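Local coordinates for protein putative phosphinothricin n-acetyltransferase (Acinetobacter baylyi, PDB 2JLM) that probably transfers the acetyl group of acetyl-CoA to L-methionine sulfone and L-methionine sulfoximine, as a member of the GNAT acetyltransferase family, at residues A77-F82 and I116-E121; Y88-E93 and D174-P179; T8-V13 and S108-N113. All coordinates share one frame; numbering follows the deposited sequence.

How the contacts relate
The three contacts illustrate how a GNAT domain layers other elements on its sheet: contacts 1 and 3 pack successive parts of helix 107-121 against it, while contact 2 packs the C-terminal tail on the turn that leads into strand 91-98. The centres of contacts 1 and 3 are about 15 Å apart, and they meet where Ala77 CB touches Leu111 CB at 4.0 Å. Contacts 1 and 2, centres about 11 Å apart, share a probable hydrogen bond from Gly80 N to Glu93 O, 2.8 Å. Contacts 2 and 3 do not touch, their nearest atoms being about 8 Å apart. Bound diethylene glycol (PEG), probably from crystallisation, is found close to the side chains of both Trp79 and Tyr90.

Contact 1. Residues A77-F82 and I116-E121; sequences ASWGSF and IKRAVE
Trp79, on strand 73-81, drives the far edge of its indole against one turn of helix 107-121, where it meets Arg118 and Ala119. The apolar packing is done by the six-membered ring. Its CH2 lies 3.6 Å from Ala119 CA, and Trp79 CZ3 is 3.9 Å from Ala119 CB; the small alanine side chain lets the ring come close to the helix backbone. Contact with that backbone goes further: Trp79 CZ3 also reaches Ala119 N at 3.7 Å, while Arg118 C sits at the ring edge, close to the indole plane, 3.9 Å from Trp79 CH2. With chi1 at 73°, CG of Trp79 is wedged between its own backbone N and carbonyl carbon, and the ring projects from the sheet toward the helix.

Strand 91-98, helix 107-121 and strand 126-132 form a beta-alpha-beta crossover of the GNAT fold, its two strands running parallel as neighbours in the sheet. Strand 73-81 is the next strand on the other side of 91-98, and from it the indole packs on the last turns of the crossover helix. Leu115, Val92 and Phe61 also pack on Trp79.

The polar groups look elsewhere. Arg118 offers its CG to Trp79 CH2 at 4.1 Å, then bends at chi2 (68°) and chi3 (59°), carrying the guanidinium away to a salt bridge between NH1 and Glu14 OE2. Trp79 NE1 is hydrogen-bonded to a bound diethylene glycol, probably a crystallisation additive.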
ATOM      1  N   ALA D  77     -12.196  15.346   5.936  1.00 33.92           N
ATOM      2  CA  ALA D  77     -13.003  14.252   6.440  1.00 27.91           C
ATOM      3  C   ALA D  77     -12.075  13.077   6.633  1.00 38.44           C
ATOM      4  O   ALA D  77     -11.037  12.987   5.982  1.00 29.62           O
ATOM      5  CB  ALA D  77     -14.114  13.901   5.470  1.00 17.17           C
ATOM      6  N   SER D  78     -12.436  12.179   7.535  1.00 25.91           N
ATOM      7  CA  SER D  78     -11.565  11.066   7.846  1.00 24.48           C
ATOM      8  C   SER D  78     -12.376   9.988   8.555  1.00 32.92           C
ATOM      9  O   SER D  78     -13.532  10.214   8.910  1.00 20.12           O
ATOM     10  CB  SER D  78     -10.427  11.553   8.736  1.00 21.44           C
ATOM     11  OG  SER D  78      -9.452  10.540   8.928  1.00 32.30           O
ATOM     12  N   TRP D  79     -11.784   8.812   8.741  1.00 23.34           N
ATOM     13  CA  TRP D  79     -12.373   7.814   9.632  1.00 30.05           C
ATOM     14  C   TRP D  79     -11.319   7.120  10.479  1.00 22.46           C
ATOM     15  O   TRP D  79     -10.127   7.244  10.233  1.00 33.82           O
ATOM     16  CB  TRP D  79     -13.247   6.797   8.883  1.00 13.22           C
ATOM     17  CG  TRP D  79     -12.507   5.803   8.051  1.00 21.29           C
ATOM     18  CD1 TRP D  79     -11.568   4.910   8.482  1.00 20.36           C
ATOM     19  CD2 TRP D  79     -12.666   5.569   6.645  1.00 14.70           C
ATOM     20  NE1 TRP D  79     -11.119   4.152   7.434  1.00 20.25           N
ATOM     21  CE2 TRP D  79     -11.777   4.534   6.294  1.00 26.75           C
ATOM     22  CE3 TRP D  79     -13.461   6.140   5.650  1.00 28.48           C
ATOM     23  CZ2 TRP D  79     -11.665   4.061   4.993  1.00 22.29           C
ATOM     24  CZ3 TRP D  79     -13.347   5.670   4.360  1.00 24.50           C
ATOM     25  CH2 TRP D  79     -12.453   4.641   4.041  1.00 27.19           C
ATOM     26  N   GLY D  80     -11.782   6.420  11.505  1.00 29.65           N
ATOM     27  CA  GLY D  80     -10.930   5.646  12.375  1.00 16.19           C
ATOM     28  C   GLY D  80     -11.717   4.451  12.875  1.00 33.12           C
ATOM     29  O   GLY D  80     -12.830   4.176  12.414  1.00 21.55           O
ATOM     30  N   SER D  81     -11.152   3.739  13.834  1.00 23.66           N
ATOM     31  CA  SER D  81     -11.844   2.602  14.410  1.00 38.24           C
ATOM     32  C   SER D  81     -13.144   3.076  15.060  1.00 20.66           C
ATOM     33  O   SER D  81     -13.172   4.136  15.680  1.00 29.86           O
ATOM     34  CB  SER D  81     -10.946   1.920  15.448  1.00 28.05           C
ATOM     35  OG  SER D  81     -11.326   0.568  15.631  1.00 65.94           O
ATOM     36  N   PHE D  82     -14.221   2.311  14.896  1.00 28.98           N
ATOM     37  CA  PHE D  82     -15.443   2.557  15.659  1.00 24.37           C
ATOM     38  C   PHE D  82     -15.331   1.948  17.069  1.00 27.24           C
ATOM     39  O   PHE D  82     -15.406   2.657  18.062  1.00 18.65           O
ATOM     40  CB  PHE D  82     -16.682   2.026  14.933  1.00 14.28           C
ATOM     41  CG  PHE D  82     -17.946   2.062  15.772  1.00 34.24           C
ATOM     42  CD1 PHE D  82     -18.709   0.911  15.954  1.00 13.68           C
ATOM     43  CD2 PHE D  82     -18.370   3.248  16.380  1.00 23.33           C
ATOM     44  CE1 PHE D  82     -19.882   0.943  16.730  1.00 16.92           C
ATOM     45  CE2 PHE D  82     -19.534   3.290  17.159  1.00 21.42           C
ATOM     46  CZ  PHE D  82     -20.294   2.134  17.331  1.00 23.39           C
ATOM     47  N   ILE D 116     -17.274   8.531   1.358  1.00 21.27           N
ATOM     48  CA  ILE D 116     -18.099   7.344   1.167  1.00 23.52           C
ATOM     49  C   ILE D 116     -17.612   6.529  -0.029  1.00 35.09           C
ATOM     50  O   ILE D 116     -17.568   5.288   0.017  1.00 26.71           O
ATOM     51  CB  ILE D 116     -19.570   7.731   1.007  1.00 19.36           C
ATOM     52  CG1 ILE D 116     -20.087   8.330   2.318  1.00 18.07           C
ATOM     53  CG2 ILE D 116     -20.421   6.531   0.587  1.00 12.72           C
ATOM     54  CD1 ILE D 116     -21.510   8.878   2.218  1.00 16.20           C
ATOM     55  N   LYS D 117     -17.240   7.233  -1.096  1.00 30.09           N
ATOM     56  CA  LYS D 117     -16.631   6.587  -2.254  1.00 23.82           C
ATOM     57  C   LYS D 117     -15.388   5.827  -1.813  1.00 21.22           C
ATOM     58  O   LYS D 117     -15.188   4.683  -2.203  1.00 32.39           O
ATOM     59  CB  LYS D 117     -16.284   7.616  -3.337  1.00 37.36           C
ATOM     60  CG  LYS D 117     -17.470   7.992  -4.235  1.00 30.60           C
ATOM     61  CD  LYS D 117     -17.102   9.077  -5.249  1.00 53.41           C
ATOM     62  N   ARG D 118     -14.573   6.456  -0.968  1.00 14.99           N
ATOM     63  CA  ARG D 118     -13.370   5.816  -0.453  1.00 20.38           C
ATOM     64  C   ARG D 118     -13.686   4.568   0.388  1.00 43.47           C
ATOM     65  O   ARG D 118     -12.948   3.582   0.339  1.00 23.14           O
ATOM     66  CB  ARG D 118     -12.541   6.810   0.368  1.00 17.64           C
ATOM     67  CG  ARG D 118     -11.100   6.361   0.618  1.00 33.64           C
ATOM     68  CD  ARG D 118     -10.289   6.350  -0.680  1.00 23.44           C
ATOM     69  NE  ARG D 118     -10.265   7.684  -1.275  1.00 24.29           N
ATOM     70  CZ  ARG D 118      -9.361   8.614  -0.979  1.00 43.68           C
ATOM     71  NH1 ARG D 118      -9.418   9.810  -1.553  1.00 43.51           N
ATOM     72  NH2 ARG D 118      -8.391   8.350  -0.114  1.00 23.48           N
ATOM     73  N   ALA D 119     -14.772   4.623   1.162  1.00 28.96           N
ATOM     74  CA  ALA D 119     -15.190   3.496   1.998  1.00 35.16           C
ATOM     75  C   ALA D 119     -15.519   2.287   1.134  1.00 28.51           C
ATOM     76  O   ALA D 119     -15.110   1.164   1.438  1.00 33.11           O
ATOM     77  CB  ALA D 119     -16.413   3.873   2.879  1.00 13.33           C
ATOM     78  N   VAL D 120     -16.269   2.522   0.063  1.00 32.83           N
ATOM     79  CA  VAL D 120     -16.643   1.461  -0.862  1.00 29.57           C
ATOM     80  C   VAL D 120     -15.403   0.775  -1.431  1.00 46.25           C
ATOM     81  O   VAL D 120     -15.369  -0.451  -1.571  1.00 41.65           O
ATOM     82  CB  VAL D 120     -17.502   2.005  -2.004  1.00 39.71           C
ATOM     83  CG1 VAL D 120     -17.810   0.911  -3.019  1.00 29.32           C
ATOM     84  CG2 VAL D 120     -18.778   2.591  -1.444  1.00 36.98           C
ATOM     85  N   GLU D 121     -14.376   1.563  -1.734  1.00 38.73           N
ATOM     86  CA  GLU D 121     -13.117   1.010  -2.230  1.00 44.62           C
ATOM     87  C   GLU D 121     -12.360   0.278  -1.139  1.00 40.19           C
ATOM     88  O   GLU D 121     -11.574  -0.619  -1.420  1.00 51.48           O
ATOM     89  CB  GLU D 121     -12.223   2.107  -2.811  1.00 35.15           C
ATOM     90  CG  GLU D 121     -12.814   2.811  -4.025  1.00 61.95           C
ATOM     91  CD  GLU D 121     -12.115   4.127  -4.336  1.00100.65           C
ATOM     92  OE1 GLU D 121     -10.915   4.265  -4.006  1.00 60.47           O
ATOM     93  OE2 GLU D 121     -12.771   5.023  -4.914  1.00 83.98           O
TER

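Contact 2. Residues Y88-E93 and D174-P179; sequences YKYTVE and DTPLHP
Tyr90 reaches across to Pro176 and Pro179 from a type I beta turn, Tyr88 to Thr91, that leads into strand 91-98 of the GNAT sheet. Thr91 N closes the turn on Tyr88 O at 3.0 Å. From CB, chi1 of -62° sets CG opposite the carbonyl carbon and aims the ring at the C-terminal tail. The first ring atoms to meet it are CD1 and CE1 of Tyr90, each 3.7 Å from Pro176 CG. This methylene makes a CH-pi contact over the face, 3.9 Å from the ring centroid and 22° off the normal, displaced toward the rim. On the opposite face lies Lys89 CG, leaving the phenol sandwiched between aliphatic carbons. A cis peptide bond precedes Pro176, whose ring also packs on Trp163 of the second subunit, while Pro179 packs on Phe158 of that subunit; both prolines thus also face the partner chain.

On the other side of the ring, Tyr90 CE2 is 4.1 Å from Pro179 CB. Next comes Tyr90 CZ, 3.9 Å from Pro179 CA. At the tip, Tyr90 OH comes within 3.5 Å of Pro179 CA and is hydrogen-bonded to Gln180 N, the next backbone amide of the tail.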
ATOM      1  N   TYR D  88     -15.102  -5.996  14.710  1.00 17.58           N
ATOM      2  CA  TYR D  88     -15.576  -4.718  14.156  1.00 20.00           C
ATOM      3  C   TYR D  88     -14.752  -4.284  12.948  1.00 30.36           C
ATOM      4  O   TYR D  88     -14.811  -3.123  12.545  1.00 31.37           O
ATOM      5  CB  TYR D  88     -15.492  -3.596  15.204  1.00 13.69           C
ATOM      6  CG  TYR D  88     -16.539  -3.677  16.281  1.00 12.21           C
ATOM      7  CD1 TYR D  88     -16.242  -4.217  17.530  1.00 15.30           C
ATOM      8  CD2 TYR D  88     -17.832  -3.215  16.050  1.00 11.17           C
ATOM      9  CE1 TYR D  88     -17.214  -4.291  18.519  1.00 22.88           C
ATOM     10  CE2 TYR D  88     -18.802  -3.292  17.028  1.00 23.78           C
ATOM     11  CZ  TYR D  88     -18.492  -3.826  18.254  1.00 21.27           C
ATOM     12  OH  TYR D  88     -19.472  -3.888  19.213  1.00 30.32           O
ATOM     13  N   LYS D  89     -13.979  -5.203  12.379  1.00 18.76           N
ATOM     14  CA  LYS D  89     -13.069  -4.867  11.271  1.00 23.31           C
ATOM     15  C   LYS D  89     -13.709  -4.137  10.083  1.00 28.10           C
ATOM     16  O   LYS D  89     -13.039  -3.373   9.384  1.00 37.45           O
ATOM     17  CB  LYS D  89     -12.358  -6.125  10.766  1.00 30.49           C
ATOM     18  CG  LYS D  89     -13.307  -7.208  10.291  1.00 29.07           C
ATOM     19  CD  LYS D  89     -12.598  -8.540  10.173  1.00 35.08           C
ATOM     20  CE  LYS D  89     -11.791  -8.634   8.897  1.00 32.93           C
ATOM     21  NZ  LYS D  89     -11.238 -10.009   8.727  1.00 55.61           N
ATOM     22  N   TYR D  90     -14.995  -4.367   9.846  1.00 26.10           N
ATOM     23  CA  TYR D  90     -15.641  -3.789   8.671  1.00 17.78           C
ATOM     24  C   TYR D  90     -16.429  -2.525   8.995  1.00 22.24           C
ATOM     25  O   TYR D  90     -17.177  -2.016   8.160  1.00 20.96           O
ATOM     26  CB  TYR D  90     -16.540  -4.813   7.987  1.00 15.59           C
ATOM     27  CG  TYR D  90     -15.802  -6.024   7.468  1.00 24.03           C
ATOM     28  CD1 TYR D  90     -14.875  -5.911   6.437  1.00 21.63           C
ATOM     29  CD2 TYR D  90     -16.033  -7.283   8.013  1.00 30.42           C
ATOM     30  CE1 TYR D  90     -14.191  -7.030   5.964  1.00 25.21           C
ATOM     31  CE2 TYR D  90     -15.370  -8.398   7.548  1.00 29.24           C
ATOM     32  CZ  TYR D  90     -14.451  -8.268   6.527  1.00 53.77           C
ATOM     33  OH  TYR D  90     -13.801  -9.388   6.074  1.00 42.02           O
ATOM     34  N   THR D  91     -16.234  -2.003  10.202  1.00 15.77           N
ATOM     35  CA  THR D  91     -16.953  -0.810  10.630  1.00 14.46           C
ATOM     36  C   THR D  91     -15.957   0.286  10.930  1.00 18.64           C
ATOM     37  O   THR D  91     -14.979   0.075  11.650  1.00 18.30           O
ATOM     38  CB  THR D  91     -17.795  -1.104  11.895  1.00 18.07           C
ATOM     39  OG1 THR D  91     -18.701  -2.172  11.613  1.00 18.88           O
ATOM     40  CG2 THR D  91     -18.595   0.116  12.336  1.00 17.36           C
ATOM     41  N   VAL D  92     -16.189   1.461  10.361  1.00 15.11           N
ATOM     42  CA  VAL D  92     -15.354   2.605  10.690  1.00 16.04           C
ATOM     43  C   VAL D  92     -16.251   3.704  11.226  1.00 17.84           C
ATOM     44  O   VAL D  92     -17.459   3.706  10.983  1.00 14.20           O
ATOM     45  CB  VAL D  92     -14.571   3.108   9.464  1.00 19.96           C
ATOM     46  CG1 VAL D  92     -13.736   1.976   8.879  1.00 19.00           C
ATOM     47  CG2 VAL D  92     -15.521   3.645   8.403  1.00 10.52           C
ATOM     48  N   GLU D  93     -15.665   4.619  11.981  1.00 21.32           N
ATOM     49  CA  GLU D  93     -16.374   5.800  12.414  1.00 18.37           C
ATOM     50  C   GLU D  93     -15.700   6.997  11.746  1.00 21.72           C
ATOM     51  O   GLU D  93     -14.490   7.145  11.816  1.00 18.88           O
ATOM     52  CB  GLU D  93     -16.333   5.936  13.931  1.00 18.20           C
ATOM     53  CG  GLU D  93     -16.846   7.280  14.407  1.00 16.09           C
ATOM     54  CD  GLU D  93     -16.954   7.360  15.922  1.00 39.66           C
ATOM     55  OE1 GLU D  93     -16.769   6.317  16.586  1.00 52.61           O
ATOM     56  OE2 GLU D  93     -17.230   8.467  16.443  1.00 35.73           O
ATOM     57  N   ASP D 174     -22.635  -2.090   0.349  1.00 45.75           N
ATOM     58  CA  ASP D 174     -22.735  -3.400  -0.299  1.00 43.71           C
ATOM     59  C   ASP D 174     -21.446  -4.204  -0.145  1.00 32.26           C
ATOM     60  O   ASP D 174     -21.456  -5.429  -0.229  1.00 38.67           O
ATOM     61  CB  ASP D 174     -23.080  -3.240  -1.779  1.00 45.17           C
ATOM     62  CG  ASP D 174     -24.533  -2.875  -1.995  1.00 63.93           C
ATOM     63  OD1 ASP D 174     -25.398  -3.460  -1.304  1.00 60.48           O
ATOM     64  OD2 ASP D 174     -24.816  -2.009  -2.852  1.00 42.53           O
ATOM     65  N   THR D 175     -20.334  -3.513   0.078  1.00 26.55           N
ATOM     66  CA  THR D 175     -19.080  -4.195   0.372  1.00 29.37           C
ATOM     67  C   THR D 175     -18.995  -4.507   1.867  1.00 42.39           C
ATOM     68  O   THR D 175     -19.730  -3.918   2.669  1.00 34.28           O
ATOM     69  CB  THR D 175     -17.862  -3.364  -0.078  1.00 47.97           C
ATOM     70  OG1 THR D 175     -17.821  -2.124   0.641  1.00 27.32           O
ATOM     71  CG2 THR D 175     -17.941  -3.080  -1.573  1.00 27.53           C
ATOM     72  N   PRO D 176     -18.124  -5.463   2.244  1.00 44.55           N
ATOM     73  CA  PRO D 176     -17.275  -6.231   1.324  1.00 39.65           C
ATOM     74  C   PRO D 176     -18.068  -7.378   0.704  1.00 48.29           C
ATOM     75  O   PRO D 176     -19.014  -7.854   1.329  1.00 40.43           O
ATOM     76  CB  PRO D 176     -16.206  -6.798   2.254  1.00 42.30           C
ATOM     77  CG  PRO D 176     -16.933  -7.033   3.530  1.00 33.90           C
ATOM     78  CD  PRO D 176     -18.016  -5.967   3.623  1.00 35.07           C
ATOM     79  N   LEU D 177     -17.693  -7.813  -0.497  1.00 59.08           N
ATOM     80  CA  LEU D 177     -18.382  -8.925  -1.144  1.00 41.77           C
ATOM     81  C   LEU D 177     -18.121 -10.251  -0.430  1.00 47.06           C
ATOM     82  O   LEU D 177     -18.998 -11.115  -0.367  1.00 33.80           O
ATOM     83  CB  LEU D 177     -17.999  -9.029  -2.622  1.00 57.69           C
ATOM     84  CG  LEU D 177     -18.840  -8.206  -3.603  1.00 58.37           C
ATOM     85  N   HIS D 178     -16.923 -10.412   0.122  1.00 34.65           N
ATOM     86  CA  HIS D 178     -16.605 -11.659   0.809  1.00 31.43           C
ATOM     87  C   HIS D 178     -16.054 -11.468   2.226  1.00 24.08           C
ATOM     88  O   HIS D 178     -14.864 -11.633   2.476  1.00 47.21           O
ATOM     89  CB  HIS D 178     -15.682 -12.509  -0.059  1.00 53.59           C
ATOM     90  CG  HIS D 178     -16.194 -12.689  -1.455  1.00 94.67           C
ATOM     91  ND1 HIS D 178     -17.384 -13.329  -1.730  1.00 69.89           N
ATOM     92  CD2 HIS D 178     -15.698 -12.287  -2.648  1.00 53.69           C
ATOM     93  CE1 HIS D 178     -17.592 -13.324  -3.035  1.00 41.00           C
ATOM     94  NE2 HIS D 178     -16.583 -12.701  -3.615  1.00 80.91           N
ATOM     95  N   PRO D 179     -16.944 -11.114   3.162  1.00 28.83           N
ATOM     96  CA  PRO D 179     -16.602 -10.931   4.574  1.00 21.60           C
ATOM     97  C   PRO D 179     -16.105 -12.243   5.166  1.00 42.94           C
ATOM     98  O   PRO D 179     -16.703 -13.291   4.915  1.00 41.48           O
ATOM     99  CB  PRO D 179     -17.947 -10.565   5.201  1.00 22.35           C
ATOM    100  CG  PRO D 179     -18.970 -11.172   4.264  1.00 28.44           C
ATOM    101  CD  PRO D 179     -18.377 -10.875   2.921  1.00 24.39           C
TER

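Contact 3. Residues T8-V13 and S108-N113; sequences TLFRFV and SKHLMN
The outermost strand of this chain's sheet, 7-14, packs beside the helix that follows strand 91-98, bringing Phe10 and Phe12 against His110 and Leu111 of helix 107-121. The short axes run in nearly the same direction, 28° apart, with a closest approach of 10.5 Å that side chains bridge. Phe10 meets His110 through its tip: Phe10 CZ lies over one face of the imidazole, 3.5 Å from His110 CD2. A chi1 of -67° places CG of the histidine across from its carbonyl carbon and presents that imidazole face to the phenyl ring. The planes are inclined at 47° with centroids 5.0 Å apart, an oblique pairing.

Phe12, two residues on, also brings its ring to the helix. Phe12 CZ is 3.4 Å from His110 O, and Phe12 CE2 receives Leu111 CD2 at 3.8 Å, at the ring edge and near its plane. The leucine and phenylalanine side chains pass alongside one another, pointing in opposite senses. The same CE2 also touches the Phe10 edge near that ring's plane, joining the two phenylalanines into one aromatic patch.

In GNAT enzymes this helix follows the fourth strand, and its N-terminal end commonly faces the pyrophosphate of acetyl-CoA; here the early turns of the helix lie alongside the first strand. Leu111 also packs on Ala66 and Ala77 of the inner strands 63-68 and 73-81. The outer side of strand 7-14 is taken by the third subunit, where Thr8, Leu9 and Phe10 form a parallel beta ladder that continues the sheet across the interface. His110 NE2 faces the same subunit, making a weak hydrogen bond to its Thr7 OG1.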
ATOM      1  N   THR D   8     -17.074  29.561  -4.524  1.00 51.30           N
ATOM      2  CA  THR D   8     -15.770  29.114  -4.065  1.00 30.05           C
ATOM      3  C   THR D   8     -15.373  27.890  -4.862  1.00 38.24           C
ATOM      4  O   THR D   8     -16.045  26.854  -4.814  1.00 37.86           O
ATOM      5  CB  THR D   8     -15.777  28.736  -2.581  1.00 42.17           C
ATOM      6  OG1 THR D   8     -16.033  29.900  -1.790  1.00 39.32           O
ATOM      7  CG2 THR D   8     -14.424  28.147  -2.182  1.00 41.93           C
ATOM      8  N   LEU D   9     -14.288  28.021  -5.610  1.00 46.44           N
ATOM      9  CA  LEU D   9     -13.740  26.901  -6.353  1.00 45.93           C
ATOM     10  C   LEU D   9     -12.880  26.090  -5.389  1.00 26.23           C
ATOM     11  O   LEU D   9     -12.114  26.656  -4.607  1.00 35.05           O
ATOM     12  CB  LEU D   9     -12.898  27.417  -7.518  1.00 39.75           C
ATOM     13  CG  LEU D   9     -12.555  26.418  -8.619  1.00 32.45           C
ATOM     14  CD1 LEU D   9     -13.810  26.027  -9.358  1.00 31.08           C
ATOM     15  CD2 LEU D   9     -11.537  27.024  -9.567  1.00 33.83           C
ATOM     16  N   PHE D  10     -13.008  24.769  -5.429  1.00 22.75           N
ATOM     17  CA  PHE D  10     -12.203  23.930  -4.548  1.00 26.13           C
ATOM     18  C   PHE D  10     -11.935  22.579  -5.178  1.00 26.45           C
ATOM     19  O   PHE D  10     -12.677  22.132  -6.059  1.00 32.88           O
ATOM     20  CB  PHE D  10     -12.903  23.728  -3.197  1.00 36.17           C
ATOM     21  CG  PHE D  10     -13.972  22.676  -3.226  1.00 27.92           C
ATOM     22  CD1 PHE D  10     -13.685  21.369  -2.866  1.00 31.03           C
ATOM     23  CD2 PHE D  10     -15.261  22.991  -3.628  1.00 31.79           C
ATOM     24  CE1 PHE D  10     -14.669  20.395  -2.895  1.00 31.96           C
ATOM     25  CE2 PHE D  10     -16.246  22.029  -3.661  1.00 36.13           C
ATOM     26  CZ  PHE D  10     -15.954  20.729  -3.292  1.00 24.04           C
ATOM     27  N   ARG D  11     -10.868  21.931  -4.718  1.00 25.71           N
ATOM     28  CA  ARG D  11     -10.520  20.599  -5.189  1.00 27.49           C
ATOM     29  C   ARG D  11     -10.238  19.706  -3.987  1.00 41.66           C
ATOM     30  O   ARG D  11     -10.018  20.203  -2.884  1.00 19.30           O
ATOM     31  CB  ARG D  11      -9.272  20.656  -6.065  1.00 27.76           C
ATOM     32  CG  ARG D  11      -8.008  20.972  -5.266  1.00 35.52           C
ATOM     33  CD  ARG D  11      -6.796  21.130  -6.165  1.00 41.63           C
ATOM     34  NE  ARG D  11      -5.773  21.950  -5.523  1.00 52.84           N
ATOM     35  CZ  ARG D  11      -4.637  21.472  -5.022  1.00 39.33           C
ATOM     36  NH1 ARG D  11      -4.367  20.174  -5.111  1.00 40.25           N
ATOM     37  NH2 ARG D  11      -3.771  22.292  -4.441  1.00 45.64           N
ATOM     38  N   PHE D  12     -10.231  18.395  -4.215  1.00 19.84           N
ATOM     39  CA  PHE D  12      -9.919  17.429  -3.173  1.00 34.96           C
ATOM     40  C   PHE D  12      -8.422  17.204  -3.107  1.00 33.79           C
ATOM     41  O   PHE D  12      -7.740  17.247  -4.120  1.00 44.19           O
ATOM     42  CB  PHE D  12     -10.630  16.095  -3.431  1.00 23.87           C
ATOM     43  CG  PHE D  12     -12.108  16.141  -3.182  1.00 25.84           C
ATOM     44  CD1 PHE D  12     -12.997  15.647  -4.118  1.00 14.38           C
ATOM     45  CD2 PHE D  12     -12.607  16.678  -1.998  1.00 23.94           C
ATOM     46  CE1 PHE D  12     -14.361  15.688  -3.883  1.00 23.69           C
ATOM     47  CE2 PHE D  12     -13.967  16.720  -1.755  1.00 15.40           C
ATOM     48  CZ  PHE D  12     -14.847  16.233  -2.692  1.00 17.22           C
ATOM     49  N   VAL D  13      -7.923  16.962  -1.903  1.00 30.74           N
ATOM     50  CA  VAL D  13      -6.538  16.590  -1.708  1.00 36.66           C
ATOM     51  C   VAL D  13      -6.427  15.494  -0.642  1.00 36.48           C
ATOM     52  O   VAL D  13      -7.299  15.351   0.207  1.00 38.39           O
ATOM     53  CB  VAL D  13      -5.713  17.798  -1.251  1.00 38.77           C
ATOM     54  CG1 VAL D  13      -6.192  18.262   0.108  1.00 38.35           C
ATOM     55  CG2 VAL D  13      -4.246  17.434  -1.183  1.00 57.44           C
ATOM     56  N   SER D 108     -19.357  19.997   3.630  1.00 22.70           N
ATOM     57  CA  SER D 108     -19.519  18.766   4.400  1.00 23.24           C
ATOM     58  C   SER D 108     -20.017  17.663   3.517  1.00 24.42           C
ATOM     59  O   SER D 108     -19.593  16.519   3.632  1.00 27.14           O
ATOM     60  CB  SER D 108     -20.542  18.957   5.532  1.00 22.72           C
ATOM     61  OG  SER D 108     -19.932  19.594   6.634  1.00 35.83           O
ATOM     62  N   LYS D 109     -20.942  18.017   2.642  1.00 15.85           N
ATOM     63  CA  LYS D 109     -21.593  17.037   1.809  1.00 24.96           C
ATOM     64  C   LYS D 109     -20.611  16.516   0.758  1.00 34.04           C
ATOM     65  O   LYS D 109     -20.530  15.312   0.529  1.00 24.49           O
ATOM     66  CB  LYS D 109     -22.861  17.641   1.184  1.00 12.81           C
ATOM     67  CG  LYS D 109     -23.726  16.641   0.421  1.00 30.81           C
ATOM     68  CD  LYS D 109     -24.850  17.338  -0.336  1.00 37.78           C
ATOM     69  N   HIS D 110     -19.856  17.423   0.137  1.00 30.91           N
ATOM     70  CA  HIS D 110     -18.824  17.046  -0.832  1.00 25.62           C
ATOM     71  C   HIS D 110     -17.790  16.107  -0.216  1.00 17.82           C
ATOM     72  O   HIS D 110     -17.465  15.069  -0.783  1.00 23.95           O
ATOM     73  CB  HIS D 110     -18.082  18.286  -1.351  1.00 24.28           C
ATOM     74  CG  HIS D 110     -18.927  19.194  -2.179  1.00 31.83           C
ATOM     75  ND1 HIS D 110     -19.606  18.758  -3.295  1.00 37.82           N
ATOM     76  CD2 HIS D 110     -19.193  20.516  -2.067  1.00 23.88           C
ATOM     77  CE1 HIS D 110     -20.261  19.772  -3.829  1.00 30.54           C
ATOM     78  NE2 HIS D 110     -20.026  20.850  -3.104  1.00 36.66           N
ATOM     79  N   LEU D 111     -17.249  16.500   0.931  1.00 13.93           N
ATOM     80  CA  LEU D 111     -16.262  15.678   1.611  1.00 33.27           C
ATOM     81  C   LEU D 111     -16.863  14.328   1.999  1.00 40.99           C
ATOM     82  O   LEU D 111     -16.247  13.279   1.777  1.00 37.88           O
ATOM     83  CB  LEU D 111     -15.696  16.414   2.825  1.00 24.78           C
ATOM     84  CG  LEU D 111     -14.727  17.540   2.438  1.00 19.93           C
ATOM     85  CD1 LEU D 111     -14.530  18.545   3.575  1.00 22.28           C
ATOM     86  CD2 LEU D 111     -13.364  16.985   1.967  1.00 17.87           C
ATOM     87  N   MET D 112     -18.076  14.341   2.549  1.00 29.57           N
ATOM     88  CA  MET D 112     -18.737  13.082   2.890  1.00 42.29           C
ATOM     89  C   MET D 112     -18.921  12.205   1.653  1.00 31.06           C
ATOM     90  O   MET D 112     -18.658  11.004   1.693  1.00 29.87           O
ATOM     91  CB  MET D 112     -20.073  13.309   3.607  1.00 22.24           C
ATOM     92  CG  MET D 112     -19.923  13.601   5.099  1.00 33.08           C
ATOM     93  SD  MET D 112     -18.871  12.404   5.953  1.00 36.56           S
ATOM     94  CE  MET D 112     -19.783  10.905   5.604  1.00 29.00           C
ATOM     95  N   ASN D 113     -19.355  12.800   0.547  1.00 23.11           N
ATOM     96  CA  ASN D 113     -19.507  12.026  -0.676  1.00 31.75           C
ATOM     97  C   ASN D 113     -18.199  11.364  -1.104  1.00 23.24           C
ATOM     98  O   ASN D 113     -18.179  10.208  -1.523  1.00 28.39           O
ATOM     99  CB  ASN D 113     -20.070  12.882  -1.812  1.00 33.55           C
ATOM    100  CG  ASN D 113     -21.588  12.921  -1.818  1.00 53.15           C
ATOM    101  OD1 ASN D 113     -22.252  11.947  -1.452  1.00 52.07           O
ATOM    102  ND2 ASN D 113     -22.147  14.047  -2.245  1.00 41.50           N
TER